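Local coordinates for protein spore germination lipase LipC (Metagenome, PDB 6NKD) that probably hydrolyses lipid esters as a GDSL-family lipase, with a likely role in spore germination, at residues Ser11-Glu22 with His189-Met198; Ile77-Ser87 with Phe100-Tyr111. One frame throughout, in Å; residues are numbered along the deposited sequence.

Contact 1. Residues Ser11-Glu22 with His189-Met198. With SO4 (sulfate ion), chain C.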
loop_
_atom_site.group_PDB
_atom_site.type_symbol
_atom_site.label_atom_id
_atom_site.label_comp_id
_atom_site.label_asym_id
_atom_site.label_seq_id
_atom_site.Cartn_x
_atom_site.Cartn_y
_atom_site.Cartn_z
ATOM N N SER A 11 -8.513 7.218 9.758
ATOM C CA SER A 11 -8.449 6.929 8.329
ATOM C C SER A 11 -9.028 8.064 7.492
ATOM O O SER A 11 -8.640 8.231 6.331
ATOM C CB SER A 11 -9.179 5.621 8.024
ATOM O OG SER A 11 -10.500 5.638 8.536
ATOM N N LEU A 12 -9.948 8.848 8.056
ATOM C CA LEU A 12 -10.517 9.965 7.306
ATOM C C LEU A 12 -9.459 11.017 7.004
ATOM O O LEU A 12 -9.383 11.529 5.880
ATOM C CB LEU A 12 -11.683 10.584 8.078
ATOM C CG LEU A 12 -12.863 9.682 8.454
ATOM C CD1 LEU A 12 -14.073 10.521 8.844
ATOM C CD2 LEU A 12 -13.206 8.727 7.323
ATOM N N THR A 13 -8.628 11.351 7.997
ATOM C CA THR A 13 -7.543 12.300 7.771
ATOM C C THR A 13 -6.491 11.724 6.831
ATOM O O THR A 13 -5.843 12.473 6.091
ATOM C CB THR A 13 -6.913 12.704 9.106
ATOM O OG1 THR A 13 -7.933 13.172 9.995
ATOM C CG2 THR A 13 -5.883 13.812 8.910
ATOM N N VAL A 14 -6.310 10.403 6.841
ATOM C CA VAL A 14 -5.429 9.770 5.868
ATOM C C VAL A 14 -5.997 9.916 4.462
ATOM O O VAL A 14 -5.255 10.124 3.494
ATOM C CB VAL A 14 -5.202 8.291 6.238
ATOM C CG1 VAL A 14 -4.465 7.563 5.124
ATOM C CG2 VAL A 14 -4.438 8.179 7.546
ATOM N N GLY A 15 -7.315 9.828 4.327
ATOM C CA GLY A 15 -7.958 9.849 3.032
ATOM C C GLY A 15 -8.313 8.490 2.475
ATOM O O GLY A 15 -8.414 8.351 1.250
ATOM N N VAL A 16 -8.500 7.486 3.330
ATOM C CA VAL A 16 -8.798 6.138 2.868
ATOM C C VAL A 16 -10.163 6.125 2.202
ATOM O O VAL A 16 -11.130 6.702 2.718
ATOM C CB VAL A 16 -8.731 5.146 4.039
ATOM C CG1 VAL A 16 -9.089 3.738 3.582
ATOM C CG2 VAL A 16 -7.349 5.170 4.675
ATOM N N GLY A 17 -10.251 5.480 1.040
ATOM C CA GLY A 17 -11.474 5.380 0.274
ATOM C C GLY A 17 -11.428 6.135 -1.038
ATOM O O GLY A 17 -12.016 5.680 -2.026
ATOM N N ALA A 18 -10.735 7.272 -1.070
ATOM C CA ALA A 18 -10.595 8.058 -2.286
ATOM C C ALA A 18 -9.615 7.449 -3.279
ATOM O O ALA A 18 -9.602 7.864 -4.442
ATOM C CB ALA A 18 -10.149 9.483 -1.939
ATOM N N GLY A 19 -8.813 6.487 -2.859
ATOM C CA GLY A 19 -7.787 5.927 -3.713
ATOM C C GLY A 19 -6.409 6.408 -3.300
ATOM O O GLY A 19 -6.237 7.507 -2.757
ATOM N N LEU A 20 -5.406 5.569 -3.557
ATOM C CA LEU A 20 -4.048 5.885 -3.141
ATOM C C LEU A 20 -3.555 7.147 -3.837
ATOM O O LEU A 20 -3.676 7.285 -5.059
ATOM C CB LEU A 20 -3.113 4.716 -3.445
ATOM C CG LEU A 20 -1.683 4.880 -2.924
ATOM C CD1 LEU A 20 -1.646 4.812 -1.401
ATOM C CD2 LEU A 20 -0.761 3.842 -3.541
ATOM N N PHE A 21 -3.017 8.073 -3.046
ATOM C CA PHE A 21 -2.466 9.356 -3.473
ATOM C C PHE A 21 -3.527 10.318 -3.994
ATOM O O PHE A 21 -3.190 11.459 -4.331
ATOM C CB PHE A 21 -1.370 9.193 -4.536
ATOM C CG PHE A 21 -0.201 8.380 -4.070
ATOM C CD1 PHE A 21 0.244 8.475 -2.761
ATOM C CD2 PHE A 21 0.446 7.510 -4.930
ATOM C CE1 PHE A 21 1.316 7.728 -2.322
ATOM C CE2 PHE A 21 1.520 6.757 -4.497
ATOM C CZ PHE A 21 1.956 6.867 -3.191
ATOM N N GLU A 22 -4.790 9.905 -4.074
ATOM C CA GLU A 22 -5.828 10.855 -4.441
ATOM C C GLU A 22 -6.160 11.742 -3.242
ATOM O O GLU A 22 -6.177 11.265 -2.104
ATOM C CB GLU A 22 -7.083 10.131 -4.923
ATOM C CG GLU A 22 -6.851 9.235 -6.134
ATOM C CD GLU A 22 -8.123 8.955 -6.908
ATOM O OE1 GLU A 22 -9.021 9.825 -6.911
ATOM O OE2 GLU A 22 -8.229 7.866 -7.512
ATOM N N HIS A 189 -15.925 3.804 4.401
ATOM C CA HIS A 189 -15.055 4.952 4.212
ATOM C C HIS A 189 -15.552 5.817 3.059
ATOM O O HIS A 189 -16.167 5.311 2.116
ATOM C CB HIS A 189 -13.615 4.505 3.940
ATOM C CG HIS A 189 -12.895 4.029 5.162
ATOM N ND1 HIS A 189 -12.753 2.693 5.473
ATOM C CD2 HIS A 189 -12.291 4.713 6.162
ATOM C CE1 HIS A 189 -12.085 2.575 6.606
ATOM N NE2 HIS A 189 -11.793 3.787 7.045
ATOM N N PRO A 190 -15.314 7.125 3.115
ATOM C CA PRO A 190 -15.851 8.015 2.082
ATOM C C PRO A 190 -15.169 7.805 0.740
ATOM O O PRO A 190 -14.077 7.242 0.636
ATOM C CB PRO A 190 -15.560 9.419 2.627
ATOM C CG PRO A 190 -15.236 9.228 4.076
ATOM C CD PRO A 190 -14.615 7.873 4.171
ATOM N N SER A 191 -15.846 8.276 -0.299
ATOM C CA SER A 191 -15.302 8.331 -1.644
ATOM C C SER A 191 -14.712 9.718 -1.889
ATOM O O SER A 191 -14.734 10.593 -1.018
ATOM C CB SER A 191 -16.387 8.002 -2.667
ATOM O OG SER A 191 -17.468 8.914 -2.554
ATOM N N SER A 192 -14.174 9.920 -3.094
ATOM C CA SER A 192 -13.686 11.245 -3.462
ATOM C C SER A 192 -14.817 12.266 -3.461
ATOM O O SER A 192 -14.612 13.429 -3.094
ATOM C CB SER A 192 -13.005 11.194 -4.828
ATOM O OG SER A 192 -11.779 10.488 -4.752
ATOM N N ARG A 193 -16.019 11.848 -3.866
ATOM C CA ARG A 193 -17.186 12.716 -3.739
ATOM C C ARG A 193 -17.452 13.056 -2.278
ATOM O O ARG A 193 -17.707 14.217 -1.934
ATOM C CB ARG A 193 -18.413 12.050 -4.360
ATOM C CG ARG A 193 -18.398 11.959 -5.872
ATOM C CD ARG A 193 -19.711 11.383 -6.373
ATOM N NE ARG A 193 -19.801 11.396 -7.828
ATOM C CZ ARG A 193 -19.433 10.385 -8.605
ATOM N NH1 ARG A 193 -18.951 9.275 -8.063
ATOM N NH2 ARG A 193 -19.549 10.480 -9.923
ATOM N N GLY A 194 -17.397 12.050 -1.402
ATOM C CA GLY A 194 -17.645 12.297 0.010
ATOM C C GLY A 194 -16.589 13.183 0.642
ATOM O O GLY A 194 -16.904 14.064 1.445
ATOM N N TYR A 195 -15.322 12.959 0.290
ATOM C CA TYR A 195 -14.262 13.822 0.801
ATOM C C TYR A 195 -14.392 15.236 0.251
ATOM O O TYR A 195 -14.121 16.212 0.960
ATOM C CB TYR A 195 -12.892 13.239 0.462
ATOM C CG TYR A 195 -12.476 12.102 1.365
ATOM C CD1 TYR A 195 -12.308 12.301 2.728
ATOM C CD2 TYR A 195 -12.234 10.835 0.852
ATOM C CE1 TYR A 195 -11.922 11.267 3.559
ATOM C CE2 TYR A 195 -11.847 9.795 1.675
ATOM C CZ TYR A 195 -11.692 10.017 3.027
ATOM O OH TYR A 195 -11.306 8.984 3.850
ATOM N N GLU A 196 -14.804 15.366 -1.011
ATOM C CA GLU A 196 -15.012 16.695 -1.572
ATOM C C GLU A 196 -16.132 17.421 -0.842
ATOM O O GLU A 196 -16.003 18.606 -0.513
ATOM C CB GLU A 196 -15.313 16.596 -3.068
ATOM C CG GLU A 196 -15.548 17.938 -3.738
ATOM C CD GLU A 196 -14.375 18.885 -3.580
ATOM O OE1 GLU A 196 -13.221 18.451 -3.787
ATOM O OE2 GLU A 196 -14.603 20.064 -3.238
ATOM N N ALA A 197 -17.233 16.719 -0.563
ATOM C CA ALA A 197 -18.336 17.335 0.164
ATOM C C ALA A 197 -17.940 17.689 1.591
ATOM O O ALA A 197 -18.424 18.687 2.136
ATOM C CB ALA A 197 -19.549 16.405 0.159
HETATM N N MSE A 198 -17.069 16.896 2.210
HETATM C CA MSE A 198 -16.597 17.192 3.559
HETATM C C MSE A 198 -15.781 18.477 3.571
HETATM O O MSE A 198 -15.940 19.312 4.463
HETATM C CB MSE A 198 -15.763 16.037 4.114
HETATM C CG MSE A 198 -16.581 14.870 4.640
HETATM SE SE MSE A 198 -15.483 13.315 5.080
HETATM C CE MSE A 198 -14.429 14.063 6.535
HETATM S S SO4 C . -15.347 8.344 -6.242
HETATM O O1 SO4 C . -16.346 7.316 -6.522
HETATM O O2 SO4 C . -14.400 7.844 -5.251
HETATM O O3 SO4 C . -16.009 9.539 -5.724
HETATM O O4 SO4 C . -14.627 8.675 -7.468
#

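Contact 2. Residues Ile77-Ser87 with Phe100-Tyr111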
loop_
_atom_site.group_PDB
_atom_site.type_symbol
_atom_site.label_atom_id
_atom_site.label_comp_id
_atom_site.label_asym_id
_atom_site.label_seq_id
_atom_site.Cartn_x
_atom_site.Cartn_y
_atom_site.Cartn_z
ATOM N N ILE A 77 -9.548 17.560 13.505
ATOM C CA ILE A 77 -9.461 16.314 14.256
ATOM C C ILE A 77 -10.588 15.392 13.810
ATOM O O ILE A 77 -11.742 15.821 13.703
ATOM C CB ILE A 77 -9.531 16.552 15.776
ATOM C CG1 ILE A 77 -8.451 17.543 16.215
ATOM C CG2 ILE A 77 -9.378 15.239 16.528
ATOM C CD1 ILE A 77 -8.438 17.814 17.701
ATOM N N THR A 78 -10.249 14.133 13.545
ATOM C CA THR A 78 -11.226 13.089 13.283
ATOM C C THR A 78 -10.973 11.928 14.233
ATOM O O THR A 78 -9.863 11.755 14.743
ATOM C CB THR A 78 -11.169 12.590 11.828
ATOM O OG1 THR A 78 -9.924 11.921 11.594
ATOM C CG2 THR A 78 -11.304 13.750 10.858
ATOM N N GLY A 79 -12.010 11.140 14.476
ATOM C CA GLY A 79 -11.864 9.991 15.345
ATOM C C GLY A 79 -13.208 9.414 15.725
ATOM O O GLY A 79 -14.267 9.916 15.335
ATOM N N CYS A 80 -13.134 8.328 16.498
ATOM C CA CYS A 80 -14.246 7.555 17.047
ATOM C C CYS A 80 -15.055 6.826 15.979
ATOM O O CYS A 80 -16.038 6.156 16.322
ATOM C CB CYS A 80 -15.199 8.418 17.888
ATOM S SG CYS A 80 -16.053 7.545 19.221
ATOM N N GLY A 81 -14.676 6.919 14.702
ATOM C CA GLY A 81 -15.412 6.208 13.669
ATOM C C GLY A 81 -15.282 4.698 13.776
ATOM O O GLY A 81 -16.244 3.966 13.526
ATOM N N ASN A 82 -14.095 4.211 14.143
ATOM C CA ASN A 82 -13.895 2.771 14.257
ATOM C C ASN A 82 -14.532 2.197 15.516
ATOM O O ASN A 82 -14.828 0.997 15.556
ATOM C CB ASN A 82 -12.402 2.444 14.222
ATOM C CG ASN A 82 -12.132 0.961 14.073
ATOM O OD1 ASN A 82 -11.638 0.312 14.996
ATOM N ND2 ASN A 82 -12.461 0.414 12.908
ATOM N N ASP A 83 -14.749 3.023 16.544
ATOM C CA ASP A 83 -15.450 2.548 17.732
ATOM C C ASP A 83 -16.894 2.184 17.415
ATOM O O ASP A 83 -17.449 1.262 18.024
ATOM C CB ASP A 83 -15.399 3.607 18.835
ATOM C CG ASP A 83 -13.983 4.008 19.195
ATOM O OD1 ASP A 83 -13.053 3.670 18.432
ATOM O OD2 ASP A 83 -13.797 4.660 20.244
ATOM N N LEU A 84 -17.514 2.894 16.468
ATOM C CA LEU A 84 -18.866 2.544 16.048
ATOM C C LEU A 84 -18.890 1.173 15.385
ATOM O O LEU A 84 -19.789 0.364 15.647
ATOM C CB LEU A 84 -19.411 3.622 15.106
ATOM C CG LEU A 84 -20.856 3.558 14.593
ATOM C CD1 LEU A 84 -20.977 2.737 13.311
ATOM C CD2 LEU A 84 -21.806 3.032 15.663
ATOM N N LEU A 85 -17.909 0.894 14.523
ATOM C CA LEU A 85 -17.840 -0.416 13.883
ATOM C C LEU A 85 -17.612 -1.516 14.910
ATOM O O LEU A 85 -18.239 -2.580 14.838
ATOM C CB LEU A 85 -16.737 -0.431 12.824
ATOM C CG LEU A 85 -17.123 -0.070 11.386
ATOM C CD1 LEU A 85 -17.671 1.345 11.294
ATOM C CD2 LEU A 85 -15.936 -0.247 10.448
ATOM N N GLN A 86 -16.720 -1.280 15.874
ATOM C CA GLN A 86 -16.492 -2.270 16.921
ATOM C C GLN A 86 -17.741 -2.469 17.770
ATOM O O GLN A 86 -18.067 -3.598 18.152
ATOM C CB GLN A 86 -15.312 -1.849 17.799
ATOM C CG GLN A 86 -13.965 -1.867 17.099
ATOM C CD GLN A 86 -12.837 -1.424 18.012
ATOM O OE1 GLN A 86 -13.070 -1.029 19.154
ATOM N NE2 GLN A 86 -11.609 -1.488 17.512
ATOM N N SER A 87 -18.457 -1.383 18.067
ATOM C CA SER A 87 -19.638 -1.488 18.919
ATOM C C SER A 87 -20.775 -2.212 18.210
ATOM O O SER A 87 -21.498 -3.000 18.832
ATOM C CB SER A 87 -20.086 -0.099 19.371
ATOM O OG SER A 87 -19.094 0.516 20.173
ATOM N N PHE A 100 -22.013 0.941 23.224
ATOM C CA PHE A 100 -21.546 2.090 22.458
ATOM C C PHE A 100 -21.599 3.369 23.282
ATOM O O PHE A 100 -20.731 4.235 23.134
ATOM C CB PHE A 100 -22.364 2.255 21.176
ATOM C CG PHE A 100 -21.963 3.448 20.346
ATOM C CD1 PHE A 100 -20.895 3.371 19.465
ATOM C CD2 PHE A 100 -22.650 4.648 20.450
ATOM C CE1 PHE A 100 -20.522 4.467 18.704
ATOM C CE2 PHE A 100 -22.282 5.747 19.690
ATOM C CZ PHE A 100 -21.217 5.656 18.816
ATOM N N LEU A 101 -22.608 3.505 24.146
ATOM C CA LEU A 101 -22.710 4.705 24.970
ATOM C C LEU A 101 -21.496 4.851 25.877
ATOM O O LEU A 101 -21.036 5.969 26.137
ATOM C CB LEU A 101 -23.998 4.674 25.793
ATOM C CG LEU A 101 -25.317 4.574 25.021
ATOM C CD1 LEU A 101 -26.487 4.942 25.922
ATOM C CD2 LEU A 101 -25.301 5.446 23.773
ATOM N N GLU A 102 -20.956 3.730 26.363
ATOM C CA GLU A 102 -19.723 3.785 27.140
ATOM C C GLU A 102 -18.536 4.149 26.256
ATOM O O GLU A 102 -17.673 4.939 26.658
ATOM C CB GLU A 102 -19.481 2.448 27.840
ATOM C CG GLU A 102 -18.338 2.472 28.844
ATOM C CD GLU A 102 -18.705 3.183 30.133
ATOM O OE1 GLU A 102 -19.200 2.512 31.064
ATOM O OE2 GLU A 102 -18.509 4.415 30.213
ATOM N N ALA A 103 -18.476 3.584 25.046
ATOM C CA ALA A 103 -17.395 3.920 24.125
ATOM C C ALA A 103 -17.539 5.343 23.603
ATOM O O ALA A 103 -16.544 6.066 23.469
ATOM C CB ALA A 103 -17.359 2.921 22.970
ATOM N N SER A 104 -18.770 5.759 23.294
ATOM C CA SER A 104 -19.012 7.140 22.891
ATOM C C SER A 104 -18.680 8.115 24.014
ATOM O O SER A 104 -18.247 9.243 23.749
ATOM C CB SER A 104 -20.467 7.307 22.449
ATOM O OG SER A 104 -20.864 8.666 22.469
ATOM N N SER A 105 -18.871 7.700 25.268
ATOM C CA SER A 105 -18.506 8.555 26.391
ATOM C C SER A 105 -16.996 8.732 26.495
ATOM O O SER A 105 -16.527 9.773 26.969
ATOM C CB SER A 105 -19.064 7.980 27.693
ATOM O OG SER A 105 -18.712 8.788 28.803
ATOM N N HIS A 106 -16.223 7.734 26.061
ATOM C CA HIS A 106 -14.769 7.855 26.108
ATOM C C HIS A 106 -14.258 8.802 25.032
ATOM O O HIS A 106 -13.298 9.547 25.258
ATOM C CB HIS A 106 -14.121 6.479 25.964
ATOM C CG HIS A 106 -14.318 5.591 27.152
ATOM N ND1 HIS A 106 -13.890 4.281 27.182
ATOM C CD2 HIS A 106 -14.895 5.825 28.355
ATOM C CE1 HIS A 106 -14.197 3.746 28.350
ATOM N NE2 HIS A 106 -14.807 4.663 29.081
ATOM N N CYS A 107 -14.887 8.788 23.854
ATOM C CA CYS A 107 -14.475 9.688 22.782
ATOM C C CYS A 107 -14.749 11.141 23.152
ATOM O O CYS A 107 -13.889 12.011 22.979
ATOM C CB CYS A 107 -15.193 9.324 21.482
ATOM S SG CYS A 107 -14.766 7.716 20.782
ATOM N N GLN A 108 -15.953 11.422 23.661
ATOM C CA GLN A 108 -16.286 12.784 24.064
ATOM C C GLN A 108 -15.361 13.278 25.169
ATOM O O GLN A 108 -15.074 14.478 25.250
ATOM C CB GLN A 108 -17.747 12.851 24.512
ATOM C CG GLN A 108 -18.463 14.145 24.151
ATOM C CD GLN A 108 -18.427 15.171 25.265
ATOM O OE1 GLN A 108 -19.458 15.501 25.852
ATOM N NE2 GLN A 108 -17.240 15.687 25.561
ATOM N N LYS A 109 -14.878 12.369 26.019
ATOM C CA LYS A 109 -13.911 12.746 27.044
ATOM C C LYS A 109 -12.545 13.042 26.434
ATOM O O LYS A 109 -11.877 14.003 26.833
ATOM C CB LYS A 109 -13.812 11.635 28.089
ATOM C CG LYS A 109 -12.560 11.674 28.947
ATOM C CD LYS A 109 -12.411 10.378 29.731
ATOM C CE LYS A 109 -12.447 9.170 28.800
ATOM N NZ LYS A 109 -12.434 7.874 29.537
ATOM N N ASN A 110 -12.115 12.229 25.465
ATOM C CA ASN A 110 -10.818 12.452 24.834
ATOM C C ASN A 110 -10.830 13.707 23.970
ATOM O O ASN A 110 -9.835 14.440 23.918
ATOM C CB ASN A 110 -10.418 11.234 24.002
ATOM C CG ASN A 110 -10.237 9.988 24.845
ATOM O OD1 ASN A 110 -9.925 10.067 26.033
ATOM N ND2 ASN A 110 -10.430 8.826 24.231
ATOM N N TYR A 111 -11.941 13.963 23.272
ATOM C CA TYR A 111 -12.066 15.198 22.504
ATOM C C TYR A 111 -11.923 16.417 23.407
ATOM O O TYR A 111 -11.195 17.363 23.085
ATOM C CB TYR A 111 -13.406 15.229 21.768
ATOM C CG TYR A 111 -13.383 14.584 20.400
ATOM C CD1 TYR A 111 -12.799 15.229 19.317
ATOM C CD2 TYR A 111 -13.959 13.339 20.185
ATOM C CE1 TYR A 111 -12.779 14.648 18.064
ATOM C CE2 TYR A 111 -13.945 12.750 18.935
ATOM C CZ TYR A 111 -13.354 13.407 17.879
ATOM O OH TYR A 111 -13.339 12.825 16.632
#

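Contact 1. Residues Ser11-Glu22 with His189-Met198
Ala18 and Ser192 bring the two backbones closest, 4.6 Å between their CA atoms, where the loop after helix 11-14 passes the start of helix 192-204. That loop leaves helix 11-14 through a Schellman motif: Gly15, at positive phi, is its C-prime residue, with Val16 N bonded to Ser11 O and Gly15 N more weakly to Leu12 O. Ser11 OG lies 2.7 Å from His189 NE2, hydrogen-bonded at the edge of the imidazole and in its plane. The serine hydroxyl stands between its own backbone N and carbonyl carbon (chi1 53°), which turns it to the ring. Over one face of the imidazole sits Val16 CG1, a CH-pi contact 4.1 Å from the centroid and 8° off the normal. Tyr195 points its phenol end into the loop, with Val16 O at the edge of the ring, and donates from OH to that oxygen at 2.6 Å, tilted 31° from the carbonyl plane. Ala18 CB packs 3.7 Å from Tyr195 CD2, and Pro190 CB covers one face of the phenol. A phenylalanine in place of Tyr195 would probably leave Val16 O without this donor and the loop that carries Val16 against the His189 ring less firmly fixed. Leu12 CD2 meets Pro190 CD at 3.6 Å, the two side chains crossing nearly perpendicular. Ser191, at the N-cap, accepts a weak bond from Gly194 N, and its OG also bonds Glu181 O; a sulfate, probably from the crystallisation liquor, accepts from Ser192 N and Arg193 N there. Asp186 holds His189 ND1, so the imidazole is gripped at both nitrogens. This geometry is that of a Ser-His-Asp charge relay, consistent with Ser11 as nucleophile and His189 as its partner, as in other GDSL enzymes.

Contact 2. Residues Ile77-Ser87 with Phe100-Tyr111
Asp83 O is gripped by two donors of one residue, Ser87 N and Ser87 OG, both at 2.8 Å from it and arriving from opposite faces of its carbonyl plane. The hydroxyl is thereby folded back on its own helix, and Ser87 OG lies 3.4 Å from Phe100 CD1, near the plane of the ring at its edge. Phe100 stretches across because its CG is anti to the backbone N (chi1 178°); its CE1 then meets Leu84 CD2 at 3.6 Å. Halfway along, the Cys80-Cys107 disulfide joins the segments covalently, with SG to SG at 2.0 Å and a chi3 of 85°, near perpendicular as is usual for such bonds. Asp83 OD2 comes near the same bridge, 3.3 Å from Cys107 SG. At the far end Ile77 CG2 packs 3.8 Å from Tyr111 CE1, while Tyr111 OH makes a weak hydrogen bond to Gly79 O. The helical segments run antiparallel at 167°, axes 9.9 Å apart at closest approach. The disulfide ties the loop after strand 74-77 to helix 98-122. Helix 144-157 flanks the pair: Trp149 stacks on Phe100 and also touches Leu84, and Phe153 touches Cys107. Thr53 of helix 53-59 touches Cys107 and Tyr111, placing the contact between these two helices at the end of strand 74-77.

In the fold
The two contacts, with centres about 20 Å apart, meet through Thr13 OG1 and Thr78 OG1, 2.8 Å apart in a probable hydrogen bond. Thr13 follows strand 3-9 and Thr78 follows strand 74-77, so the segments bearing the probable nucleophile and the disulfide both leave the C-terminal ends of adjacent parallel strands. Asp10, just before contact 1, bonds Thr78 OG1 and weakly accepts from Leu12 N. Contact 1 supplies the probable nucleophile and histidine; contact 2 carries Asn82, a substrate-binding residue by similarity, whose side chain lies about 7 Å from that of His189. Cys80 of the disulfide lies two residues before Asn82. Both contacts also touch a neighbouring subunit, whose Asn110 bonds Asn82.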